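Local coordinates for protein dihydrofolate reductase, putative (Aspergillus flavus, PDB 6DRS) that probably reduces dihydrofolate to tetrahydrofolate with NADPH, and here holds an antifolate inhibitor beside the bound cofactor, at residues 11-16 / 178-183; 21-26 / 196-201. All blocks are in the same frame, centred on the assembly; numbering follows the deposited sequence.

Contact 1 of 2, residues 11-16 / 178-183. With H8A (3-{[(3R)-7,9-diamino-3-methyl-2,3-dihydrofuro[2,3-f]quinazolin-4-yl]oxy}benzonitrile), chain G.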
ATOM      1  N   VAL A  11      -1.414   3.030  -3.891  1.00 11.42           N
ATOM      2  CA  VAL A  11      -1.395   4.419  -3.377  1.00 11.43           C
ATOM      3  C   VAL A  11      -2.802   4.997  -3.472  1.00 11.73           C
ATOM      4  O   VAL A  11      -3.569   4.606  -4.363  1.00 12.16           O
ATOM      5  CB  VAL A  11      -0.393   5.273  -4.187  1.00 11.19           C
ATOM      6  CG1 VAL A  11      -0.896   5.525  -5.602  1.00 10.71           C
ATOM      7  CG2 VAL A  11      -0.032   6.589  -3.500  1.00 10.72           C
ATOM      8  N   ALA A  12      -3.149   5.898  -2.550  1.00 12.81           N
ATOM      9  CA  ALA A  12      -4.313   6.783  -2.720  1.00 14.25           C
ATOM     10  C   ALA A  12      -3.800   8.204  -3.023  1.00 15.79           C
ATOM     11  O   ALA A  12      -2.866   8.677  -2.364  1.00 16.80           O
ATOM     12  CB  ALA A  12      -5.226   6.723  -1.518  1.00 13.46           C
ATOM     13  N   THR A  13      -4.307   8.842  -4.083  1.00 16.25           N
ATOM     14  CA  THR A  13      -3.904  10.221  -4.393  1.00 16.34           C
ATOM     15  C   THR A  13      -5.124  11.151  -4.438  1.00 16.60           C
ATOM     16  O   THR A  13      -6.277  10.690  -4.604  1.00 17.74           O
ATOM     17  CB  THR A  13      -3.065  10.351  -5.669  1.00 15.20           C
ATOM     18  OG1 THR A  13      -3.932  10.136  -6.780  1.00 14.42           O
ATOM     19  CG2 THR A  13      -1.891   9.413  -5.697  1.00 14.77           C
ATOM     20  N   THR A  14      -4.836  12.443  -4.226  1.00 15.65           N
ATOM     21  CA  THR A  14      -5.809  13.526  -4.372  1.00 16.00           C
ATOM     22  C   THR A  14      -5.241  14.577  -5.349  1.00 16.98           C
ATOM     23  O   THR A  14      -4.049  14.967  -5.231  1.00 16.52           O
ATOM     24  CB  THR A  14      -6.254  14.071  -3.010  1.00 15.84           C
ATOM     25  OG1 THR A  14      -7.384  14.893  -3.290  1.00 16.33           O
ATOM     26  CG2 THR A  14      -5.190  14.850  -2.263  1.00 15.47           C
ATOM     27  N   PRO A  15      -6.046  14.997  -6.358  1.00 16.08           N
ATOM     28  CA  PRO A  15      -5.500  15.953  -7.339  1.00 17.09           C
ATOM     29  C   PRO A  15      -5.432  17.391  -6.798  1.00 16.62           C
ATOM     30  O   PRO A  15      -6.404  17.889  -6.181  1.00 18.05           O
ATOM     31  CB  PRO A  15      -6.428  15.857  -8.550  1.00 16.84           C
ATOM     32  CG  PRO A  15      -7.736  15.453  -7.950  1.00 17.79           C
ATOM     33  CD  PRO A  15      -7.351  14.512  -6.824  1.00 17.77           C
ATOM     34  N   ILE A  16      -4.283  18.012  -7.016  1.00 16.97           N
ATOM     35  CA  ILE A  16      -4.039  19.420  -6.678  1.00 17.19           C
ATOM     36  C   ILE A  16      -3.625  20.177  -7.944  1.00 18.17           C
ATOM     37  O   ILE A  16      -2.461  20.138  -8.373  1.00 19.09           O
ATOM     38  CB  ILE A  16      -2.996  19.554  -5.559  1.00 17.21           C
ATOM     39  CG1 ILE A  16      -3.375  18.689  -4.353  1.00 16.55           C
ATOM     40  CG2 ILE A  16      -2.824  21.017  -5.169  1.00 16.18           C
ATOM     41  CD1 ILE A  16      -2.201  18.346  -3.475  1.00 18.15           C
ATOM     42  N   MET A 178      -4.222   2.657  -8.062  1.00 12.73           N
ATOM     43  CA  MET A 178      -4.357   3.989  -7.481  1.00 13.07           C
ATOM     44  C   MET A 178      -5.811   4.247  -7.077  1.00 13.44           C
ATOM     45  O   MET A 178      -6.728   4.006  -7.876  1.00 13.84           O
ATOM     46  CB  MET A 178      -3.891   5.075  -8.456  1.00 13.36           C
ATOM     47  CG  MET A 178      -4.079   6.484  -7.877  1.00 14.18           C
ATOM     48  SD  MET A 178      -3.443   7.818  -8.916  1.00 16.14           S
ATOM     49  CE  MET A 178      -1.674   7.521  -8.908  1.00 12.90           C
ATOM     50  N   THR A 179      -6.026   4.707  -5.841  1.00 13.37           N
ATOM     51  CA  THR A 179      -7.324   5.207  -5.471  1.00 13.75           C
ATOM     52  C   THR A 179      -7.311   6.734  -5.630  1.00 14.43           C
ATOM     53  O   THR A 179      -6.518   7.422  -4.958  1.00 14.74           O
ATOM     54  CB  THR A 179      -7.690   4.860  -4.026  1.00 14.06           C
ATOM     55  OG1 THR A 179      -7.556   3.450  -3.807  1.00 13.55           O
ATOM     56  CG2 THR A 179      -9.088   5.334  -3.684  1.00 12.75           C
ATOM     57  N   ASN A 180      -8.153   7.254  -6.530  1.00 15.11           N
ATOM     58  CA  ASN A 180      -8.365   8.717  -6.702  1.00 14.18           C
ATOM     59  C   ASN A 180      -9.368   9.202  -5.660  1.00 13.84           C
ATOM     60  O   ASN A 180     -10.439   8.620  -5.503  1.00 13.94           O
ATOM     61  CB  ASN A 180      -8.884   9.105  -8.087  1.00 14.02           C
ATOM     62  CG  ASN A 180      -7.896   8.710  -9.142  1.00 14.23           C
ATOM     63  OD1 ASN A 180      -6.693   8.832  -8.927  1.00 14.64           O
ATOM     64  ND2 ASN A 180      -8.392   8.133 -10.220  1.00 15.39           N
ATOM     65  N   VAL A 181      -8.964  10.261  -4.956  1.00 14.22           N
ATOM     66  CA  VAL A 181      -9.744  10.855  -3.861  1.00 14.12           C
ATOM     67  C   VAL A 181     -10.005  12.327  -4.214  1.00 14.91           C
ATOM     68  O   VAL A 181      -9.068  13.083  -4.468  1.00 15.26           O
ATOM     69  CB  VAL A 181      -9.014  10.722  -2.502  1.00 13.33           C
ATOM     70  CG1 VAL A 181      -9.735  11.485  -1.397  1.00 12.85           C
ATOM     71  CG2 VAL A 181      -8.841   9.262  -2.101  1.00 12.33           C
ATOM     72  N   GLU A 182     -11.268  12.717  -4.233  1.00 15.85           N
ATOM     73  CA  GLU A 182     -11.646  14.083  -4.548  1.00 18.23           C
ATOM     74  C   GLU A 182     -12.691  14.573  -3.548  1.00 18.31           C
ATOM     75  O   GLU A 182     -13.541  13.792  -3.131  1.00 19.50           O
ATOM     76  CB  GLU A 182     -12.243  14.151  -5.951  1.00 18.75           C
ATOM     77  CG  GLU A 182     -11.205  14.513  -6.983  1.00 21.44           C
ATOM     78  CD  GLU A 182     -11.645  14.364  -8.424  1.00 22.48           C
ATOM     79  OE1 GLU A 182     -12.866  14.429  -8.678  1.00 23.84           O
ATOM     80  OE2 GLU A 182     -10.756  14.173  -9.280  1.00 24.11           O
ATOM     81  N   LYS A 183     -12.655  15.865  -3.188  1.00 20.31           N
ATOM     82  CA  LYS A 183     -13.772  16.418  -2.364  1.00 20.89           C
ATOM     83  C   LYS A 183     -15.024  16.562  -3.248  1.00 22.21           C
ATOM     84  O   LYS A 183     -14.906  16.803  -4.462  1.00 22.50           O
ATOM     85  CB  LYS A 183     -13.356  17.756  -1.754  1.00 21.89           C
ATOM     86  CG  LYS A 183     -12.361  17.703  -0.599  1.00 20.84           C
ATOM     87  CD  LYS A 183     -12.490  18.943   0.265  1.00 23.21           C
ATOM     88  CE  LYS A 183     -11.682  18.952   1.547  1.00 21.60           C
ATOM     89  NZ  LYS A 183     -10.307  19.396   1.243  1.00 23.48           N
TER
HETATM   90  C2  H8A G 306      -3.304   3.527   4.328  1.00 18.37           C
HETATM   91  C3  H8A G 306      -4.225   3.511   3.276  1.00 17.43           C
HETATM   92  C4  H8A G 306      -3.777   3.294   1.956  1.00 16.69           C
HETATM   93  C5  H8A G 306      -2.403   3.121   1.674  1.00 16.04           C
HETATM   94  C6  H8A G 306      -1.510   3.126   2.772  1.00 17.07           C
HETATM   95  C7  H8A G 306      -1.963   3.345   4.044  1.00 17.51           C
HETATM   96  C8  H8A G 306      -2.011   2.894   0.374  1.00 13.12           C
HETATM   97  O1  H8A G 306      -3.712   3.723   5.613  1.00 22.12           O
HETATM   98  C10 H8A G 306      -4.226   3.042  -0.352  1.00 14.02           C
HETATM   99  C14 H8A G 306      -3.836   2.713   6.551  1.00 27.61           C
HETATM  100  C15 H8A G 306      -3.864   3.065   7.918  1.00 30.21           C
HETATM  101  C16 H8A G 306      -3.993   2.059   8.892  1.00 30.17           C
HETATM  102  C17 H8A G 306      -4.093   0.713   8.494  1.00 29.75           C
HETATM  103  C18 H8A G 306      -4.073   0.324   7.138  1.00 29.37           C
HETATM  104  N9  H8A G 306      -2.925   2.874  -0.622  1.00 13.31           N
HETATM  105  N11 H8A G 306      -4.648   3.279   0.908  1.00 16.10           N
HETATM  106  N12 H8A G 306      -0.600   2.664   0.084  1.00 12.63           N
HETATM  107  N13 H8A G 306      -5.249   3.025  -1.402  1.00 14.14           N
HETATM  108  C19 H8A G 306      -3.937   1.351   6.179  1.00 28.07           C
HETATM  109  C20 H8A G 306      -4.164  -0.968   6.786  1.00 32.29           C
HETATM  110  N21 H8A G 306      -4.194  -2.129   6.489  1.00 26.31           N
HETATM  111  C22 H8A G 306      -0.863   3.341   5.003  1.00 18.44           C
HETATM  112  C23 H8A G 306       0.345   3.300   4.063  1.00 18.30           C
HETATM  113  O24 H8A G 306      -0.147   2.954   2.756  1.00 17.72           O
HETATM  114  C25 H8A G 306      -0.830   1.989   5.681  1.00 18.87           C
HETATM  115  O   HOH W   1      -5.313   1.800  -4.273  1.00 10.06           O
HETATM  116  O   HOH W   2      -5.986  11.527  -7.922  1.00 15.75           O
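Thr13 and Met178 meet on one face of a parallel strand pair, the sulfur SD of Met178 lying 3.2 Å from the hydroxyl OG1 of Thr13. The methionine chain runs straight out through CG and then bends at the sulfur (chi3 -66°), which folds its methyl CE back over Thr13 CG2 and Val11 CG1, the latter at 3.9 Å. Beside this cluster a water bridges Thr13 OG1 and Asn180 OD1, and the side-chain nitrogen ND2 of Asn180 is hydrogen-bonded to Gln240 OE1.

Under these side chains, Thr179 N donates to Val11 O, Thr13 N to Thr179 O at 2.8 Å, and Val181 N to Thr13 O at 2.7 Å. Two neighbouring central strands of the dihydrofolate reductase sheet are thereby locked in parallel register. Further along, Thr14 continues the link through its side chain: with OG1 anti to the backbone N (chi1 -168°), the hydroxyl donates to Val181 O at 2.7 Å, approaching from above the carbonyl plane. The Pro15 ring then crosses the Glu182 side chain at about a right angle, Pro15 CG lying 3.5 Å from Glu182 OE2, while OE1 of that carboxylate forms a salt bridge with Arg238.

Ala12 and Thr179, on the opposite face of the sheet, help line the antifolate site. One water donates to Thr179 OG1 at 2.8 Å and, weakly, to Val11 O, and accepts a bond from the inhibitor amine N13. Asp40 is hydrogen-bonded both to Thr179 OG1 and to the inhibitor, so the threonine is a second-shell partner of the acid that grips the inhibitor. Ala12 N meanwhile holds the carboxamide oxygen O7N of the cofactor.

Contact 2 of 2, residues 21-26 / 196-201. With NAP (NADP nicotinamide-adenine-dinucleotide phosphate), chain H.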
ATOM      1  N   LYS A  21       0.993  22.098 -13.443  1.00 42.00           N
ATOM      2  CA  LYS A  21       0.504  20.713 -13.611  1.00 35.45           C
ATOM      3  C   LYS A  21      -0.421  20.348 -12.452  1.00 31.39           C
ATOM      4  O   LYS A  21      -0.417  21.017 -11.425  1.00 33.46           O
ATOM      5  CB  LYS A  21       1.677  19.734 -13.670  1.00 37.20           C
ATOM      6  CG  LYS A  21       2.653  19.817 -12.508  1.00 37.92           C
ATOM      7  CD  LYS A  21       3.846  18.924 -12.691  1.00 41.61           C
ATOM      8  CE  LYS A  21       4.876  19.123 -11.603  1.00 45.14           C
ATOM      9  NZ  LYS A  21       6.079  18.291 -11.843  1.00 51.38           N
ATOM     10  N   THR A  22      -1.229  19.312 -12.627  1.00 27.04           N
ATOM     11  CA  THR A  22      -1.930  18.738 -11.503  1.00 24.61           C
ATOM     12  C   THR A  22      -0.962  17.847 -10.719  1.00 24.77           C
ATOM     13  O   THR A  22      -0.397  16.889 -11.267  1.00 27.13           O
ATOM     14  CB  THR A  22      -3.134  17.918 -11.960  1.00 25.40           C
ATOM     15  OG1 THR A  22      -3.963  18.822 -12.691  1.00 26.33           O
ATOM     16  CG2 THR A  22      -3.906  17.314 -10.806  1.00 23.42           C
ATOM     17  N   LEU A  23      -0.763  18.177  -9.447  1.00 22.23           N
ATOM     18  CA  LEU A  23       0.003  17.325  -8.524  1.00 20.57           C
ATOM     19  C   LEU A  23      -0.947  16.265  -7.942  1.00 19.94           C
ATOM     20  O   LEU A  23      -2.198  16.433  -7.972  1.00 20.51           O
ATOM     21  CB  LEU A  23       0.587  18.191  -7.403  1.00 19.32           C
ATOM     22  CG  LEU A  23       1.667  19.190  -7.816  1.00 19.28           C
ATOM     23  CD1 LEU A  23       2.007  20.128  -6.667  1.00 18.88           C
ATOM     24  CD2 LEU A  23       2.918  18.484  -8.336  1.00 19.25           C
ATOM     25  N   LEU A  24      -0.352  15.179  -7.430  1.00 18.37           N
ATOM     26  CA  LEU A  24      -1.111  14.085  -6.790  1.00 17.82           C
ATOM     27  C   LEU A  24      -0.685  14.004  -5.313  1.00 16.84           C
ATOM     28  O   LEU A  24       0.382  13.475  -4.993  1.00 17.03           O
ATOM     29  CB  LEU A  24      -0.828  12.780  -7.543  1.00 16.02           C
ATOM     30  CG  LEU A  24      -1.301  12.723  -9.002  1.00 16.98           C
ATOM     31  CD1 LEU A  24      -0.934  11.381  -9.612  1.00 15.42           C
ATOM     32  CD2 LEU A  24      -2.806  12.975  -9.118  1.00 16.88           C
ATOM     33  N   GLY A  25      -1.479  14.605  -4.438  1.00 15.72           N
ATOM     34  CA  GLY A  25      -1.097  14.712  -3.050  1.00 14.86           C
ATOM     35  C   GLY A  25      -1.403  13.405  -2.335  1.00 14.63           C
ATOM     36  O   GLY A  25      -2.461  12.803  -2.585  1.00 14.54           O
ATOM     37  N   ILE A  26      -0.497  12.980  -1.454  1.00 14.32           N
ATOM     38  CA  ILE A  26      -0.618  11.674  -0.781  1.00 15.46           C
ATOM     39  C   ILE A  26      -0.485  11.818   0.740  1.00 15.71           C
ATOM     40  O   ILE A  26      -0.986  10.954   1.449  1.00 16.98           O
ATOM     41  CB  ILE A  26       0.374  10.640  -1.355  1.00 14.78           C
ATOM     42  CG1 ILE A  26       1.823  11.027  -1.060  1.00 14.72           C
ATOM     43  CG2 ILE A  26       0.107  10.412  -2.843  1.00 14.24           C
ATOM     44  CD1 ILE A  26       2.800   9.889  -1.174  1.00 15.01           C
ATOM     45  N   ASP A 196       1.831  17.877   1.916  1.00 15.29           N
ATOM     46  CA  ASP A 196       3.267  18.245   1.855  1.00 16.16           C
ATOM     47  C   ASP A 196       4.039  17.130   1.150  1.00 17.75           C
ATOM     48  O   ASP A 196       5.248  17.260   0.900  1.00 18.93           O
ATOM     49  CB  ASP A 196       3.876  18.542   3.231  1.00 16.62           C
ATOM     50  CG  ASP A 196       3.599  17.469   4.277  1.00 16.48           C
ATOM     51  OD1 ASP A 196       3.470  16.306   3.893  1.00 15.70           O
ATOM     52  OD2 ASP A 196       3.484  17.809   5.467  1.00 16.73           O
ATOM     53  N   THR A 197       3.336  16.035   0.831  1.00 17.81           N
ATOM     54  CA  THR A 197       3.968  14.871   0.166  1.00 16.94           C
ATOM     55  C   THR A 197       3.122  14.498  -1.052  1.00 15.90           C
ATOM     56  O   THR A 197       1.905  14.478  -0.946  1.00 15.43           O
ATOM     57  CB  THR A 197       4.113  13.698   1.147  1.00 16.98           C
ATOM     58  OG1 THR A 197       4.565  14.232   2.394  1.00 15.78           O
ATOM     59  CG2 THR A 197       5.050  12.620   0.642  1.00 17.59           C
ATOM     60  N   PHE A 198       3.789  14.230  -2.181  1.00 16.61           N
ATOM     61  CA  PHE A 198       3.159  14.004  -3.481  1.00 16.22           C
ATOM     62  C   PHE A 198       3.729  12.724  -4.098  1.00 16.37           C
ATOM     63  O   PHE A 198       4.895  12.362  -3.866  1.00 16.46           O
ATOM     64  CB  PHE A 198       3.376  15.218  -4.401  1.00 15.69           C
ATOM     65  CG  PHE A 198       3.040  16.525  -3.727  1.00 16.15           C
ATOM     66  CD1 PHE A 198       3.985  17.190  -2.951  1.00 16.53           C
ATOM     67  CD2 PHE A 198       1.767  17.071  -3.819  1.00 15.48           C
ATOM     68  CE1 PHE A 198       3.656  18.364  -2.275  1.00 16.80           C
ATOM     69  CE2 PHE A 198       1.446  18.248  -3.153  1.00 15.55           C
ATOM     70  CZ  PHE A 198       2.387  18.895  -2.380  1.00 15.18           C
ATOM     71  N   PHE A 199       2.910  12.060  -4.909  1.00 16.74           N
ATOM     72  CA  PHE A 199       3.400  11.010  -5.789  1.00 16.78           C
ATOM     73  C   PHE A 199       4.501  11.582  -6.698  1.00 16.36           C
ATOM     74  O   PHE A 199       4.429  12.725  -7.087  1.00 15.88           O
ATOM     75  CB  PHE A 199       2.216  10.379  -6.532  1.00 17.45           C
ATOM     76  CG  PHE A 199       2.448   8.935  -6.899  1.00 18.06           C
ATOM     77  CD1 PHE A 199       2.572   7.961  -5.917  1.00 18.08           C
ATOM     78  CD2 PHE A 199       2.568   8.550  -8.224  1.00 18.35           C
ATOM     79  CE1 PHE A 199       2.812   6.632  -6.251  1.00 18.07           C
ATOM     80  CE2 PHE A 199       2.814   7.223  -8.557  1.00 19.26           C
ATOM     81  CZ  PHE A 199       2.943   6.268  -7.571  1.00 18.02           C
ATOM     82  N   PRO A 200       5.542  10.805  -6.992  1.00 16.85           N
ATOM     83  CA  PRO A 200       6.730  11.287  -7.697  1.00 17.48           C
ATOM     84  C   PRO A 200       6.514  11.521  -9.204  1.00 19.69           C
ATOM     85  O   PRO A 200       7.388  12.100  -9.874  1.00 22.27           O
ATOM     86  CB  PRO A 200       7.829  10.224  -7.500  1.00 16.77           C
ATOM     87  CG  PRO A 200       7.293   9.324  -6.397  1.00 17.07           C
ATOM     88  CD  PRO A 200       5.786   9.454  -6.446  1.00 17.10           C
ATOM     89  N   ILE A 201       5.392  11.066  -9.745  1.00 19.19           N
ATOM     90  CA  ILE A 201       5.022  11.293 -11.147  1.00 18.01           C
ATOM     91  C   ILE A 201       3.541  11.649 -11.095  1.00 19.72           C
ATOM     92  O   ILE A 201       2.862  11.256 -10.131  1.00 18.58           O
ATOM     93  CB  ILE A 201       5.298  10.044 -12.020  1.00 17.01           C
ATOM     94  CG1 ILE A 201       4.578   8.798 -11.490  1.00 16.11           C
ATOM     95  CG2 ILE A 201       6.801   9.805 -12.162  1.00 17.26           C
ATOM     96  CD1 ILE A 201       4.597   7.605 -12.430  1.00 15.00           C
TER
HETATM   97  PA  NAP H 307       8.684   7.389   3.126  1.00 16.47           P
HETATM   98  O1A NAP H 307       7.522   6.621   3.689  1.00 15.94           O
HETATM   99  O2A NAP H 307       9.230   7.339   1.745  1.00 15.21           O
HETATM  100  O5B NAP H 307       9.932   7.187   4.146  1.00 19.00           O
HETATM  101  C5B NAP H 307      11.138   7.975   4.110  1.00 19.26           C
HETATM  102  C4B NAP H 307      12.132   7.214   4.963  1.00 20.89           C
HETATM  103  O4B NAP H 307      12.415   5.959   4.342  1.00 21.63           O
HETATM  104  C3B NAP H 307      13.491   7.887   5.093  1.00 22.19           C
HETATM  105  O3B NAP H 307      13.482   8.842   6.165  1.00 19.81           O
HETATM  106  C2B NAP H 307      14.394   6.702   5.380  1.00 21.97           C
HETATM  107  O2B NAP H 307      14.164   6.228   6.705  1.00 20.75           O
HETATM  108  C1B NAP H 307      13.795   5.602   4.524  1.00 23.77           C
HETATM  109  N9A NAP H 307      14.415   5.570   3.211  1.00 25.51           N
HETATM  110  C8A NAP H 307      13.904   6.266   2.183  1.00 27.71           C
HETATM  111  N7A NAP H 307      14.656   6.067   1.081  1.00 30.01           N
HETATM  112  C5A NAP H 307      15.661   5.222   1.400  1.00 29.89           C
HETATM  113  C6A NAP H 307      16.800   4.616   0.674  1.00 30.79           C
HETATM  114  N6A NAP H 307      16.936   4.907  -0.627  1.00 33.72           N
HETATM  115  N1A NAP H 307      17.653   3.787   1.314  1.00 29.98           N
HETATM  116  C2A NAP H 307      17.450   3.523   2.617  1.00 29.09           C
HETATM  117  N3A NAP H 307      16.424   4.048   3.342  1.00 28.77           N
HETATM  118  C4A NAP H 307      15.506   4.898   2.814  1.00 27.35           C
HETATM  119  O3  NAP H 307       8.392   8.941   3.577  1.00 18.04           O
HETATM  120  PN  NAP H 307       7.681  10.144   2.736  1.00 16.18           P
HETATM  121  O1N NAP H 307       8.069  10.130   1.317  1.00 15.30           O
HETATM  122  O2N NAP H 307       7.970  11.339   3.617  1.00 17.71           O
HETATM  123  O5D NAP H 307       6.131   9.778   2.879  1.00 14.77           O
HETATM  124  C5D NAP H 307       5.525   9.675   4.144  1.00 13.49           C
HETATM  125  C4D NAP H 307       4.217  10.409   3.941  1.00 13.54           C
HETATM  126  O4D NAP H 307       3.552   9.826   2.820  1.00 13.23           O
HETATM  127  C3D NAP H 307       3.257  10.360   5.106  1.00 13.46           C
HETATM  128  O3D NAP H 307       2.560  11.634   5.128  1.00 14.03           O
HETATM  129  C2D NAP H 307       2.326   9.245   4.711  1.00 12.45           C
HETATM  130  O2D NAP H 307       1.073   9.410   5.327  1.00 11.87           O
HETATM  131  C1D NAP H 307       2.243   9.401   3.209  1.00 13.28           C
HETATM  132  N1N NAP H 307       1.851   8.148   2.529  1.00 14.26           N
HETATM  133  C2N NAP H 307       0.704   8.151   1.811  1.00 14.42           C
HETATM  134  C3N NAP H 307       0.243   6.994   1.151  1.00 15.18           C
HETATM  135  C7N NAP H 307      -1.048   7.039   0.336  1.00 15.37           C
HETATM  136  O7N NAP H 307      -1.407   6.067  -0.337  1.00 14.98           O
HETATM  137  N7N NAP H 307      -1.781   8.167   0.377  1.00 14.23           N
HETATM  138  C4N NAP H 307       0.990   5.807   1.290  1.00 14.87           C
HETATM  139  C5N NAP H 307       2.163   5.841   2.046  1.00 14.83           C
HETATM  140  C6N NAP H 307       2.576   7.018   2.675  1.00 14.43           C
HETATM  141  P2B NAP H 307      15.113   6.670   7.927  1.00 20.56           P
HETATM  142  O1X NAP H 307      14.859   8.157   8.137  1.00 20.33           O
HETATM  143  O2X NAP H 307      14.504   5.922   9.096  1.00 19.19           O
HETATM  144  O3X NAP H 307      16.441   6.323   7.329  1.00 19.54           O
HETATM  145  O   HOH W   3       2.239  14.690  -7.967  1.00 17.94           O
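Ile26 and Thr197 hold the dense end of this antiparallel junction. Ile26 N donates to Thr197 O at 2.9 Å with an almost straight N-H...O angle of 172°. Ile26 CG1, set between its own backbone N and carbonyl carbon (chi1 66°), rests 3.5 Å from Thr197 O, and its CD1 reaches Thr197 CG2. The nicotinamide of NADP is fixed here as well: its amide N7N donates to Ile26 O at 3.1 Å, and Thr197 CG2 lies near the ribose oxygens.

A second backbone bond, Phe199 N to Leu24 O, encloses the non-hydrogen-bonded pair Gly25 and Phe198, whose CA atoms are 4.3 Å apart. The Phe198 ring comes close to the strand here, its CD2 3.8 Å from Gly25 CA. Leu23 CD1 covers one face of that ring on the looser, partly exposed side. Around Leu24 a water takes over, accepting from Leu24 N and donating to Phe199 O where the strands diverge. Asp196 and Thr197 both face Gly27, a classic beta bulge, and Thr197 OG1 donates to Asp196 OD1.

Phe199 turns its ring to meet Tyr162 of helix 159-167, which also packs on Pro200 and Ile201, while Leu24 and Ile26 rest on Thr13 of strand 7-17 and Leu24 reaches Met178 of strand 174-183.

From the N terminus, strand 7-17 supplies the first half of contact 1 and, after a short connection, strand 22-27 supplies the first half of contact 2. The chain then builds most of the remaining fold before returning as strand 174-183, which closes contact 1 over a loop of 161 residues. Strand 197-198 follows and closes contact 2 over 169. The two closures therefore cross. They are joined laterally by the pairing of 7-17 with 22-27: Thr14 O lies 2.7 Å from Gly25 N. Together they line up strands 174-183, 7-17, 22-27 and 197-198 across one sheet, and the nicotinamide carboxamide spans the middle two.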